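Local atomic coordinates of cellulose 1,4-beta-cellobiosidase (Thermobifida fusca, PDB entry 4JJJ), a protein that probably cleaves cellobiose units from cellulose chains, this chain being the glycosyl hydrolase family 48 catalytic domain of a longer secreted cellulase. Residues F83-T88 / E142-H147; N94-P99 / A312-I317; N100-Y105 / K270-I275; D128-E133 / Y262-M267. The protein carries 1 engineered substitution. All blocks are in the same frame, centred on the assembly; numbering follows the deposited sequence.

From the N terminus, the chain leaves helix 71-83 at 83-88 and runs through a long loop carrying 94-99 and 100-105 before strand 117-118 and then helix 131-138. Contact 1 closes the loop from 83-88 to 142-147, so it crosses the other three contacts, whose second segments come much later. Those three are nested: contact 4, joining the start of helix 131-138 to the end of helix 250-263, lies inside the loop closed by contact 3, which lies inside that of contact 2. Contact 2 lays the long loop against edge strand 314-317, and contacts 2 and 3 share bound glucose units. Contacts 2 and 4 are tied by Tyr-97 to Asp-128 and by Arg-316 to Tyr-265.

Contact 1: F83-T88 / E142-H147; sequences FIIPGT and EIYGMH
Ile-84 and His-147 are joined backbone to backbone, His-147 N donating to Ile-84 O at 2.9 Å with an N-H...O angle of 159°, where two irregular segments pass close to each other without forming a sheet. They belong to the connections of the (alpha/alpha)6 fold: 83-88 leaves helix 71-83, whereas residues 142-147 lead from helix 131-138 into strand 149-151. Beside this bond the CG2 branch of Ile-84 packs on the thioether of Met-146, with 3.7 Å from Ile-84 CG2 to Met-146 SD, and both side chains reach helix 50-67 at Ser-50 and Phe-53. Ile-85 is the most covered residue. Its CG1 branch runs past Met-146 CG and puts CD1 over one face of the Tyr-144 ring, 3.9 Å from the centroid, in a CH-pi contact. The Tyr-144 CB starts out away from Ile-85, but with CG opposite the backbone N (chi1 -172°) the ring swings back beneath that methyl; its hydroxyl is held by Trp-77 and by the zinc ligand Glu-81. The other branch, Ile-85 CG2, lies 3.6 Å from Gly-145 O, and Pro-86 CD rests against the same oxygen. Both Gly-145 N and O are buried here and have no polar partner in the model. At the opposite end of the contact Glu-142 extends its chain to Thr-88, whose OG1 donates to Glu-142 OE2, though the exact length of this very short bond is doubtful. One water donates both to Pro-86 O and to Glu-142 OE1, bridging the segments.

Contact 2: N94-P99 / A312-I317; sequences NSAYNP and AWAWRI. With BGC (beta-D-glucopyranose), chain D; BGC (beta-D-glucopyranose), chain B; BGC (beta-D-glucopyranose), chain C; BGC (beta-D-glucopyranose), chain E.
Tyr-97 presents one ring face to Arg-316, whose guanidinium lies flat against it with planes 8° apart and centres 4.4 Å apart, while Pro-99 N lies over the opposite face and the Ala-314 carbonyl sits at the ring edge. The stack is made behind strand 314-317, an outer strand of a four-stranded antiparallel sheet, and the front of that strand lines the glycan-binding cleft. Arg-316 is extended from CG to NE (chi2 and chi3 both near 180°), which lays its whole chain along the ring; CD forms a CH-pi contact 3.8 Å from the centroid, and the cation itself is off-centre. At the guanidinium edge Arg-316 NH2 donates to Asn-94 OD1 at 3.2 Å, coming from above the amide plane, with the two flat groups 74° apart. Beyond these segments Arg-316 NH1 donates to Tyr-265 OH and Asn-94 ND2 to Gln-91. Ala-96 and Tyr-97 pack their CB atoms on Ala-312 and Ala-314. Trp-313 and Trp-315 point the other way, to the sugars: Trp-313 lies beneath glucose B and glucose E, and Trp-315 has the O4 of glucose D 3.4 Å above its plane, an aromatic platform consistent with guiding a cellulose chain. On the back, one water accepts from Arg-316 NE at 3.0 Å and donates to Asn-94 OD1 and to Trp-315 O.

Contact 3: N100-Y105 / K270-I275; sequences NSPATY and KYFKKI. With BGC (beta-D-glucopyranose), chain D; BGC (beta-D-glucopyranose), chain C; BGC (beta-D-glucopyranose), chain B.
Tyr-271 and Thr-104 together hold the O6 of glucose D: Tyr-271 OH donates to it at 2.7 Å, and O6 donates on to Thr-104 O at the same length. This is one wall of the glycan-binding cleft of the family 48 domain, where two irregular loops meet beside the bound sugars. Thr-104 N also donates to the O2 of glucose B at 3.1 Å, and Lys-270 NZ to the O2 of glucose C, with a weaker bond to its O3; Glu-108 forms a salt bridge with the same lysine. The hydroxyl of Tyr-271 is further bonded to Ile-106 N. Its ring is positioned by the 100-105 loop: Ala-103 CB meets its edge at CE1, and Tyr-105 CA lies over one face, 3.9 Å from the centroid. Tyr-105 adds an offset edge-to-face pair, turning its CD1 edge to that face with the planes at 68°. A phenylalanine in place of Tyr-271 would probably leave the glucose O6 and Ile-106 N without their shared hydroxyl partner. Farther out, Asp-269 OD2 accepts from the backbone N of Tyr-271 and of Lys-273, bracing the turn. There Phe-272 has the left-handed backbone conformation (phi 51°), and its ring receives Pro-102 obliquely, Pro-102 CG lying 3.8 Å from Phe-272 CD2.

Contact 4: D128-E133 / Y262-M267; sequences DPLAQE and YLRYAM
Tyr-265 OH donates to Asp-128 OD2 at 2.6 Å, Asp-128 OD2 accepting through its syn lone pair, and the carboxylate stands 77° from the plane of the ring it meets at the edge. The same OD2 accepts from Tyr-97 OH. Arg-264 grips a single oxygen of Glu-133 end-on: NH2 reaches Glu-133 OE1 at 2.9 Å and NH1 reaches the same Glu-133 OE1 at 3.1 Å, both from one face of the carboxylate; Glu-133 has a second conformer, so this grip is less certain. Arg-264 has further salt bridges with Asp-351 and Asp-261, and the three acids probably balance its buried positive charge and fix the guanidinium's rotation. A bend at chi3 (-66°) turns the guanidinium so that Leu-130 CD2 lies over one face, 3.5 Å above its plane. The other leucine methyl, Leu-130 CD1, sits nearly over the centre of the Tyr-265 ring, 3.8 Å from the centroid, so the two methyls of one leucine cover the guanidinium and the ring. Ala-131 CB closes on Tyr-265 OH. Asp-128 OD1 accepts from Leu-130 N at 2.8 Å and from Ala-131 N. Replacing Asp-128 with an alanine would probably leave the hydroxyls of Tyr-97 and Tyr-265 without their shared acceptor and these two backbone N-H groups without theirs. The OD1 bonds form an Asx turn and Asx motif leading into helix 131-138, here tied to the 3-10 segment after helix 250-263.

Contact 1: F83-T88 / E142-H147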
# COMPACT_ATOMS: atom_id res chain seq x y z
N PHE A 83 3.97 -9.23 -15.11
CA PHE A 83 4.41 -7.84 -15.17
C PHE A 83 4.87 -7.23 -13.85
O PHE A 83 5.50 -6.22 -13.87
CB PHE A 83 3.41 -6.92 -15.86
CG PHE A 83 3.16 -7.29 -17.27
CD1 PHE A 83 4.20 -7.24 -18.19
CD2 PHE A 83 1.90 -7.72 -17.67
CE1 PHE A 83 3.98 -7.59 -19.54
CE2 PHE A 83 1.63 -8.03 -19.00
CZ PHE A 83 2.67 -7.99 -19.89
N ILE A 84 4.45 -7.76 -12.72
CA ILE A 84 4.75 -7.09 -11.45
C ILE A 84 5.32 -8.00 -10.34
O ILE A 84 5.81 -7.46 -9.38
CB ILE A 84 3.57 -6.26 -10.94
CG1 ILE A 84 4.04 -5.08 -10.08
CG2 ILE A 84 2.52 -7.11 -10.25
CD1 ILE A 84 2.94 -4.06 -9.76
N ILE A 85 5.24 -9.32 -10.49
CA ILE A 85 5.97 -10.23 -9.60
C ILE A 85 7.28 -10.46 -10.36
O ILE A 85 7.25 -11.08 -11.38
CB ILE A 85 5.23 -11.54 -9.36
CG1 ILE A 85 3.89 -11.22 -8.64
CG2 ILE A 85 6.13 -12.44 -8.53
CD1 ILE A 85 3.07 -12.41 -8.26
N PRO A 86 8.41 -9.95 -9.87
CA PRO A 86 9.63 -10.07 -10.63
C PRO A 86 9.91 -11.48 -11.07
O PRO A 86 9.86 -12.42 -10.23
CB PRO A 86 10.68 -9.52 -9.62
CG PRO A 86 9.89 -8.49 -8.78
CD PRO A 86 8.59 -9.23 -8.59
N GLY A 87 10.25 -11.62 -12.38
CA GLY A 87 10.61 -12.95 -12.83
C GLY A 87 12.07 -13.23 -12.62
O GLY A 87 12.77 -12.42 -12.12
N THR A 88 12.55 -14.37 -13.11
CA THR A 88 13.96 -14.72 -12.90
C THR A 88 14.91 -13.64 -13.49
O THR A 88 15.86 -13.18 -12.81
CB THR A 88 14.26 -16.09 -13.53
OG1 THR A 88 13.38 -17.08 -12.95
CG2 THR A 88 15.77 -16.43 -13.37
N GLU A 142 13.59 -17.58 -5.39
CA GLU A 142 13.00 -16.37 -5.78
C GLU A 142 11.85 -16.00 -4.78
O GLU A 142 11.26 -16.88 -4.16
CB GLU A 142 12.39 -16.52 -7.20
CG GLU A 142 13.52 -16.64 -8.24
CD GLU A 142 13.06 -16.84 -9.66
OE1 GLU A 142 11.87 -16.64 -9.95
OE2 GLU A 142 13.87 -17.27 -10.54
N ILE A 143 11.48 -14.72 -4.75
CA ILE A 143 10.36 -14.18 -3.88
C ILE A 143 9.16 -14.15 -4.77
O ILE A 143 9.22 -13.61 -5.86
CB ILE A 143 10.68 -12.79 -3.40
CG1 ILE A 143 11.87 -12.82 -2.54
CG2 ILE A 143 9.50 -12.08 -2.70
CD1 ILE A 143 11.75 -13.49 -1.22
N TYR A 144 8.02 -14.68 -4.31
CA TYR A 144 6.77 -14.56 -4.97
C TYR A 144 5.89 -13.50 -4.22
O TYR A 144 5.15 -13.83 -3.35
CB TYR A 144 6.04 -15.89 -5.01
CG TYR A 144 4.80 -15.91 -5.86
CD1 TYR A 144 3.55 -15.77 -5.34
CD2 TYR A 144 4.90 -16.11 -7.22
CE1 TYR A 144 2.45 -15.85 -6.13
CE2 TYR A 144 3.83 -16.17 -8.04
CZ TYR A 144 2.57 -16.05 -7.49
OH TYR A 144 1.44 -16.19 -8.33
N GLY A 145 6.11 -12.27 -4.63
CA GLY A 145 5.46 -11.08 -4.05
C GLY A 145 5.48 -10.01 -5.07
O GLY A 145 6.38 -9.99 -5.89
N MET A 146 4.44 -9.15 -5.09
CA MET A 146 4.47 -8.02 -6.05
C MET A 146 5.49 -6.97 -5.68
O MET A 146 5.55 -6.54 -4.51
CB MET A 146 3.09 -7.41 -6.21
CG MET A 146 2.03 -8.35 -6.71
SD MET A 146 0.50 -7.48 -7.18
CE MET A 146 -0.43 -7.69 -5.71
N HIS A 147 6.20 -6.41 -6.66
CA HIS A 147 6.87 -5.13 -6.48
C HIS A 147 5.83 -4.01 -6.51
O HIS A 147 4.75 -4.16 -7.08
CB HIS A 147 7.92 -4.93 -7.55
CG HIS A 147 8.58 -3.59 -7.51
ND1 HIS A 147 9.38 -3.17 -6.48
CD2 HIS A 147 8.50 -2.53 -8.36
CE1 HIS A 147 9.78 -1.94 -6.68
NE2 HIS A 147 9.28 -1.52 -7.83
O HOH W 1 9.64 -15.17 -9.90

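Contact 2: N94-P99 / A312-I317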
# COMPACT_ATOMS: atom_id res chain seq x y z
N ASN A 94 19.21 -14.54 -6.38
CA ASN A 94 18.84 -14.92 -5.03
C ASN A 94 19.70 -16.10 -4.50
O ASN A 94 19.78 -16.31 -3.30
CB ASN A 94 17.37 -15.30 -4.91
CG ASN A 94 16.44 -14.10 -5.01
OD1 ASN A 94 16.31 -13.32 -4.05
ND2 ASN A 94 15.77 -14.01 -6.11
N SER A 95 20.36 -16.85 -5.36
CA SER A 95 21.21 -17.98 -4.83
C SER A 95 22.33 -17.52 -3.95
O SER A 95 22.87 -18.33 -3.15
CB SER A 95 21.80 -18.83 -5.98
OG SER A 95 22.75 -18.07 -6.70
N ALA A 96 22.74 -16.29 -4.12
CA ALA A 96 23.77 -15.69 -3.29
C ALA A 96 23.31 -15.28 -1.91
O ALA A 96 24.14 -14.89 -1.10
CB ALA A 96 24.39 -14.50 -3.97
N TYR A 97 21.99 -15.30 -1.68
CA TYR A 97 21.47 -14.83 -0.43
C TYR A 97 21.92 -15.78 0.67
O TYR A 97 21.93 -17.03 0.46
CB TYR A 97 19.94 -14.77 -0.50
CG TYR A 97 19.31 -14.31 0.75
CD1 TYR A 97 19.62 -13.08 1.26
CD2 TYR A 97 18.51 -15.15 1.46
CE1 TYR A 97 19.08 -12.63 2.47
CE2 TYR A 97 17.93 -14.77 2.64
CZ TYR A 97 18.18 -13.49 3.16
OH TYR A 97 17.61 -13.01 4.35
N ASN A 98 22.26 -15.20 1.81
CA ASN A 98 22.61 -15.94 3.02
C ASN A 98 21.66 -15.58 4.18
O ASN A 98 21.77 -14.49 4.79
CB ASN A 98 24.04 -15.57 3.45
CG ASN A 98 24.47 -16.29 4.72
OD1 ASN A 98 23.76 -17.17 5.25
ND2 ASN A 98 25.72 -15.97 5.18
N PRO A 99 20.73 -16.48 4.50
CA PRO A 99 19.75 -16.08 5.51
C PRO A 99 20.34 -15.86 6.90
O PRO A 99 19.76 -15.20 7.74
CB PRO A 99 18.76 -17.24 5.54
CG PRO A 99 19.15 -18.11 4.48
CD PRO A 99 20.47 -17.78 3.92
N ALA A 312 28.40 -13.00 -6.64
CA ALA A 312 27.07 -12.46 -6.33
C ALA A 312 26.90 -12.24 -4.82
O ALA A 312 27.53 -12.94 -4.02
CB ALA A 312 25.95 -13.39 -6.91
N TRP A 313 26.10 -11.22 -4.43
CA TRP A 313 25.67 -11.02 -3.01
C TRP A 313 24.12 -10.69 -3.13
O TRP A 313 23.67 -10.38 -4.18
CB TRP A 313 26.34 -9.94 -2.24
CG TRP A 313 26.57 -8.62 -2.95
CD1 TRP A 313 27.74 -8.24 -3.56
CD2 TRP A 313 25.67 -7.49 -3.06
NE1 TRP A 313 27.63 -6.95 -4.06
CE2 TRP A 313 26.37 -6.47 -3.79
CE3 TRP A 313 24.35 -7.25 -2.67
CZ2 TRP A 313 25.81 -5.26 -4.08
CZ3 TRP A 313 23.80 -6.01 -2.94
CH2 TRP A 313 24.51 -5.03 -3.68
N ALA A 314 23.39 -10.85 -2.05
CA ALA A 314 21.93 -10.63 -2.08
C ALA A 314 21.53 -10.35 -0.66
O ALA A 314 22.29 -10.62 0.33
CB ALA A 314 21.15 -11.81 -2.65
N TRP A 315 20.38 -9.67 -0.49
CA TRP A 315 19.95 -9.29 0.80
C TRP A 315 18.37 -9.25 0.82
O TRP A 315 17.69 -9.25 -0.24
CB TRP A 315 20.43 -7.92 1.19
CG TRP A 315 20.10 -6.90 0.18
CD1 TRP A 315 20.86 -6.58 -0.92
CD2 TRP A 315 18.92 -6.10 0.11
NE1 TRP A 315 20.20 -5.62 -1.69
CE2 TRP A 315 19.05 -5.25 -1.03
CE3 TRP A 315 17.78 -5.95 0.92
CZ2 TRP A 315 18.06 -4.35 -1.42
CZ3 TRP A 315 16.80 -5.04 0.56
CH2 TRP A 315 16.93 -4.23 -0.63
N ARG A 316 17.86 -9.27 2.06
CA ARG A 316 16.40 -9.17 2.35
C ARG A 316 16.23 -8.43 3.62
O ARG A 316 17.03 -8.58 4.60
CB ARG A 316 15.73 -10.53 2.49
CG ARG A 316 15.82 -11.37 1.22
CD ARG A 316 15.17 -12.73 1.30
NE ARG A 316 15.46 -13.41 0.05
CZ ARG A 316 15.09 -14.64 -0.29
NH1 ARG A 316 14.39 -15.43 0.51
NH2 ARG A 316 15.43 -15.10 -1.48
N ILE A 317 15.12 -7.64 3.69
CA ILE A 317 14.73 -6.91 4.90
C ILE A 317 13.24 -7.08 5.08
O ILE A 317 12.53 -7.13 4.07
CB ILE A 317 15.13 -5.45 4.93
CG1 ILE A 317 14.51 -4.65 3.72
CG2 ILE A 317 16.69 -5.28 4.90
CD1 ILE A 317 14.95 -3.20 3.54
C2 BGC D . 19.78 -0.57 0.17
C3 BGC D . 20.70 -1.76 -0.07
C4 BGC D . 21.00 -2.47 1.27
C5 BGC D . 19.68 -2.81 1.96
C6 BGC D . 19.90 -3.39 3.40
C1 BGC D . 18.50 -1.06 0.84
O2 BGC D . 19.47 -0.03 -1.10
O3 BGC D . 21.92 -1.25 -0.65
O4 BGC D . 21.66 -3.72 1.05
O5 BGC D . 18.91 -1.61 2.11
O6 BGC D . 20.47 -2.42 4.29
C2 BGC B . 23.48 -5.15 1.35
C3 BGC B . 25.02 -5.29 1.41
C4 BGC B . 25.65 -4.57 0.21
C5 BGC B . 25.11 -3.13 0.08
C6 BGC B . 25.63 -2.23 -1.05
C1 BGC B . 23.10 -3.70 1.18
O2 BGC B . 23.00 -5.71 2.52
O3 BGC B . 25.39 -6.70 1.34
O4 BGC B . 27.08 -4.31 0.56
O5 BGC B . 23.64 -3.24 -0.07
O6 BGC B . 25.83 -0.86 -0.70
C2 BGC C . 14.55 0.70 2.86
C3 BGC C . 16.05 0.60 2.63
C4 BGC C . 16.38 -0.18 1.37
C5 BGC C . 15.59 0.31 0.19
C6 BGC C . 15.70 -0.50 -1.05
C1 BGC C . 13.88 1.23 1.57
O2 BGC C . 14.22 1.51 3.99
O3 BGC C . 16.68 -0.03 3.78
O4 BGC C . 17.81 0.08 1.13
O5 BGC C . 14.16 0.34 0.51
O6 BGC C . 15.00 0.09 -2.14
C2 BGC E . 29.28 -4.50 -0.08
C3 BGC E . 30.42 -5.42 -0.49
C4 BGC E . 30.26 -6.78 0.21
C5 BGC E . 28.86 -7.37 -0.04
C6 BGC E . 28.74 -8.78 0.50
C1 BGC E . 27.90 -5.22 -0.12
O2 BGC E . 29.34 -3.38 -0.97
O3 BGC E . 31.68 -4.75 -0.12
O4 BGC E . 31.33 -7.65 -0.23
O5 BGC E . 27.95 -6.45 0.71
O6 BGC E . 28.64 -8.49 1.87
O HOH W 2 17.29 -11.88 -1.75
O HOH W 3 24.86 -12.64 0.03
O HOH W 4 22.85 -12.32 2.39

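Contact 3: N100-Y105 / K270-I275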
# COMPACT_ATOMS: atom_id res chain seq x y z
N ASN A 100 21.53 -16.44 7.16
CA ASN A 100 22.22 -16.13 8.37
C ASN A 100 22.87 -14.75 8.43
O ASN A 100 23.25 -14.28 9.50
CB ASN A 100 23.31 -17.19 8.64
CG ASN A 100 22.77 -18.55 9.00
OD1 ASN A 100 21.56 -18.85 9.06
ND2 ASN A 100 23.70 -19.43 9.27
N SER A 101 22.97 -14.08 7.30
CA SER A 101 23.45 -12.71 7.25
C SER A 101 22.62 -11.99 6.17
O SER A 101 22.99 -11.87 4.98
CB SER A 101 24.94 -12.69 6.90
OG SER A 101 25.44 -11.40 7.11
N PRO A 102 21.41 -11.62 6.57
CA PRO A 102 20.45 -11.13 5.58
C PRO A 102 20.71 -9.84 4.93
O PRO A 102 20.29 -9.67 3.77
CB PRO A 102 19.13 -11.05 6.36
CG PRO A 102 19.33 -11.76 7.63
CD PRO A 102 20.82 -11.77 7.92
N ALA A 103 21.39 -8.93 5.62
CA ALA A 103 21.54 -7.57 5.16
C ALA A 103 22.58 -6.92 6.04
O ALA A 103 22.83 -7.39 7.17
CB ALA A 103 20.22 -6.82 5.25
N THR A 104 23.14 -5.81 5.58
CA THR A 104 23.94 -4.91 6.39
C THR A 104 23.12 -3.73 6.83
O THR A 104 22.46 -3.09 6.01
CB THR A 104 25.23 -4.42 5.61
OG1 THR A 104 25.98 -5.60 5.19
CG2 THR A 104 26.08 -3.54 6.56
N TYR A 105 23.15 -3.41 8.12
CA TYR A 105 22.44 -2.26 8.58
C TYR A 105 22.86 -0.93 7.94
O TYR A 105 24.06 -0.64 7.81
CB TYR A 105 22.62 -2.13 10.08
CG TYR A 105 21.98 -0.94 10.74
CD1 TYR A 105 20.63 -0.90 11.02
CD2 TYR A 105 22.72 0.16 11.15
CE1 TYR A 105 20.05 0.20 11.59
CE2 TYR A 105 22.17 1.24 11.78
CZ TYR A 105 20.85 1.29 12.07
OH TYR A 105 20.32 2.36 12.74
N LYS A 270 12.97 -4.94 10.36
CA LYS A 270 13.70 -4.66 9.17
C LYS A 270 14.98 -5.50 9.09
O LYS A 270 15.29 -6.06 8.05
CB LYS A 270 14.00 -3.21 9.09
CG LYS A 270 14.58 -2.69 7.81
CD LYS A 270 14.93 -1.19 7.83
CE LYS A 270 15.55 -0.75 6.52
NZ LYS A 270 15.81 0.70 6.58
N TYR A 271 15.77 -5.45 10.17
CA TYR A 271 17.03 -6.15 10.19
C TYR A 271 16.99 -7.36 11.14
O TYR A 271 18.03 -7.81 11.68
CB TYR A 271 18.17 -5.20 10.55
CG TYR A 271 18.46 -4.22 9.46
CD1 TYR A 271 19.11 -4.62 8.32
CD2 TYR A 271 18.01 -2.86 9.59
CE1 TYR A 271 19.33 -3.70 7.25
CE2 TYR A 271 18.23 -1.96 8.54
CZ TYR A 271 18.88 -2.42 7.39
OH TYR A 271 19.10 -1.44 6.40
N PHE A 272 15.84 -7.99 11.24
CA PHE A 272 15.60 -9.17 12.01
C PHE A 272 16.12 -9.02 13.46
O PHE A 272 16.60 -9.98 14.01
CB PHE A 272 16.19 -10.41 11.29
CG PHE A 272 15.50 -10.71 9.96
CD1 PHE A 272 14.32 -11.44 9.94
CD2 PHE A 272 16.03 -10.22 8.75
CE1 PHE A 272 13.68 -11.59 8.71
CE2 PHE A 272 15.40 -10.42 7.53
CZ PHE A 272 14.18 -11.08 7.54
N LYS A 273 16.01 -7.83 14.00
CA LYS A 273 16.29 -7.66 15.44
C LYS A 273 15.25 -8.30 16.26
O LYS A 273 14.05 -8.39 15.92
CB LYS A 273 16.27 -6.23 15.81
CG LYS A 273 17.27 -5.34 15.17
CD LYS A 273 18.66 -5.48 15.64
CE LYS A 273 19.41 -4.14 15.60
NZ LYS A 273 20.78 -4.46 16.11
N LYS A 274 15.63 -8.69 17.47
CA LYS A 274 14.63 -9.15 18.38
C LYS A 274 13.62 -8.05 18.66
O LYS A 274 13.96 -6.86 18.90
CB LYS A 274 15.29 -9.49 19.70
CG LYS A 274 14.38 -10.02 20.81
CD LYS A 274 15.27 -10.37 22.03
CE LYS A 274 14.47 -10.94 23.18
NZ LYS A 274 14.08 -12.36 22.97
N ILE A 275 12.35 -8.42 18.67
CA ILE A 275 11.32 -7.45 19.00
C ILE A 275 11.24 -7.10 20.45
O ILE A 275 11.25 -7.99 21.34
CB ILE A 275 9.91 -7.92 18.58
CG1 ILE A 275 9.88 -8.31 17.11
CG2 ILE A 275 8.88 -6.89 19.03
CD1 ILE A 275 10.08 -7.16 16.16
C2 BGC D . 19.78 -0.57 0.17
C3 BGC D . 20.70 -1.76 -0.07
C4 BGC D . 21.00 -2.47 1.27
C5 BGC D . 19.68 -2.81 1.96
C6 BGC D . 19.90 -3.39 3.40
C1 BGC D . 18.50 -1.06 0.84
O2 BGC D . 19.47 -0.03 -1.10
O3 BGC D . 21.92 -1.25 -0.65
O4 BGC D . 21.66 -3.72 1.05
O5 BGC D . 18.91 -1.61 2.11
O6 BGC D . 20.47 -2.42 4.29
C2 BGC C . 14.55 0.70 2.86
C3 BGC C . 16.05 0.60 2.63
C4 BGC C . 16.38 -0.18 1.37
C5 BGC C . 15.59 0.31 0.19
C6 BGC C . 15.70 -0.50 -1.05
C1 BGC C . 13.88 1.23 1.57
O2 BGC C . 14.22 1.51 3.99
O3 BGC C . 16.68 -0.03 3.78
O4 BGC C . 17.81 0.08 1.13
O5 BGC C . 14.16 0.34 0.51
O6 BGC C . 15.00 0.09 -2.14
C2 BGC B . 23.48 -5.15 1.35
C3 BGC B . 25.02 -5.29 1.41
C4 BGC B . 25.65 -4.57 0.21
C5 BGC B . 25.11 -3.13 0.08
C6 BGC B . 25.63 -2.23 -1.05
C1 BGC B . 23.10 -3.70 1.18
O2 BGC B . 23.00 -5.71 2.52
O3 BGC B . 25.39 -6.70 1.34
O4 BGC B . 27.08 -4.31 0.56
O5 BGC B . 23.64 -3.24 -0.07
O6 BGC B . 25.83 -0.86 -0.70

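Contact 4: D128-E133 / Y262-M267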
# COMPACT_ATOMS: atom_id res chain seq x y z
N ASP A 128 17.38 -14.57 9.26
CA ASP A 128 16.10 -14.72 8.60
C ASP A 128 15.60 -16.13 8.68
O ASP A 128 16.23 -17.01 8.06
CB ASP A 128 16.35 -14.35 7.09
CG ASP A 128 15.18 -14.68 6.13
OD1 ASP A 128 14.16 -15.28 6.47
OD2 ASP A 128 15.40 -14.38 4.89
N PRO A 129 14.44 -16.36 9.34
CA PRO A 129 13.94 -17.72 9.60
C PRO A 129 12.95 -18.19 8.58
O PRO A 129 12.42 -19.27 8.73
CB PRO A 129 13.24 -17.58 10.96
CG PRO A 129 12.67 -16.21 10.87
CD PRO A 129 13.67 -15.35 10.11
N LEU A 130 12.75 -17.40 7.51
CA LEU A 130 11.82 -17.76 6.49
C LEU A 130 12.46 -18.33 5.22
O LEU A 130 11.88 -19.18 4.57
CB LEU A 130 11.00 -16.55 5.98
CG LEU A 130 10.15 -15.86 7.07
CD1 LEU A 130 9.51 -14.67 6.38
CD2 LEU A 130 9.18 -16.80 7.79
N ALA A 131 13.64 -17.84 4.86
CA ALA A 131 14.14 -18.07 3.50
C ALA A 131 14.32 -19.57 3.12
O ALA A 131 13.93 -20.02 2.05
CB ALA A 131 15.46 -17.35 3.35
N GLN A 132 14.97 -20.29 4.01
CA GLN A 132 15.31 -21.68 3.74
C GLN A 132 14.02 -22.48 3.66
O GLN A 132 13.87 -23.31 2.78
CB GLN A 132 16.28 -22.21 4.83
CG GLN A 132 16.24 -23.73 5.07
CD GLN A 132 17.33 -24.14 6.06
OE1 GLN A 132 18.00 -23.27 6.66
NE2 GLN A 132 17.56 -25.45 6.22
N GLU A 133 13.05 -22.16 4.54
CA GLU A 133 11.76 -22.83 4.51
C GLU A 133 10.96 -22.57 3.24
O GLU A 133 10.29 -23.45 2.65
CB GLU A 133 10.91 -22.41 5.73
CG GLU A 133 9.46 -22.80 5.61
CD GLU A 133 8.69 -22.36 6.86
OE1 GLU A 133 8.66 -21.17 7.00
OE2 GLU A 133 8.14 -23.22 7.62
N TYR A 262 5.04 -15.89 1.38
CA TYR A 262 6.12 -14.90 1.27
C TYR A 262 5.83 -13.62 1.99
O TYR A 262 6.72 -12.93 2.45
CB TYR A 262 6.41 -14.60 -0.19
CG TYR A 262 7.19 -15.78 -0.85
CD1 TYR A 262 8.57 -15.81 -0.84
CD2 TYR A 262 6.52 -16.79 -1.51
CE1 TYR A 262 9.23 -16.87 -1.36
CE2 TYR A 262 7.20 -17.91 -2.02
CZ TYR A 262 8.58 -17.89 -1.97
OH TYR A 262 9.28 -18.99 -2.52
N LEU A 263 4.55 -13.29 2.11
CA LEU A 263 4.11 -12.03 2.79
C LEU A 263 4.49 -12.05 4.24
O LEU A 263 4.53 -10.99 4.93
CB LEU A 263 2.60 -11.87 2.64
CG LEU A 263 1.93 -10.59 3.15
CD1 LEU A 263 2.66 -9.42 2.57
CD2 LEU A 263 0.42 -10.65 2.75
N ARG A 264 4.77 -13.25 4.76
CA ARG A 264 5.34 -13.25 6.13
C ARG A 264 6.58 -12.39 6.33
O ARG A 264 6.87 -12.01 7.43
CB ARG A 264 5.62 -14.68 6.65
CG ARG A 264 4.37 -15.59 6.70
CD ARG A 264 4.63 -16.98 7.23
NE ARG A 264 5.48 -17.68 6.31
CZ ARG A 264 6.31 -18.72 6.62
NH1 ARG A 264 6.54 -19.07 7.87
NH2 ARG A 264 6.94 -19.31 5.64
N TYR A 265 7.34 -12.14 5.30
CA TYR A 265 8.51 -11.21 5.43
C TYR A 265 8.07 -9.87 6.03
O TYR A 265 8.84 -9.24 6.78
CB TYR A 265 9.20 -10.96 4.07
CG TYR A 265 10.28 -11.93 3.84
CD1 TYR A 265 11.49 -11.84 4.53
CD2 TYR A 265 10.10 -12.95 2.94
CE1 TYR A 265 12.52 -12.74 4.32
CE2 TYR A 265 11.09 -13.90 2.73
CZ TYR A 265 12.33 -13.78 3.38
OH TYR A 265 13.35 -14.74 3.25
N ALA A 266 6.82 -9.40 5.78
CA ALA A 266 6.33 -8.16 6.36
C ALA A 266 6.18 -8.21 7.90
O ALA A 266 6.02 -7.17 8.50
CB ALA A 266 5.00 -7.78 5.69
N MET A 267 6.20 -9.43 8.46
CA MET A 267 5.99 -9.66 9.88
C MET A 267 7.22 -9.50 10.73
O MET A 267 7.14 -9.65 11.97
CB MET A 267 5.41 -11.04 10.06
CG MET A 267 4.01 -11.23 9.52
SD MET A 267 3.45 -12.89 9.95
CE MET A 267 1.99 -13.06 8.98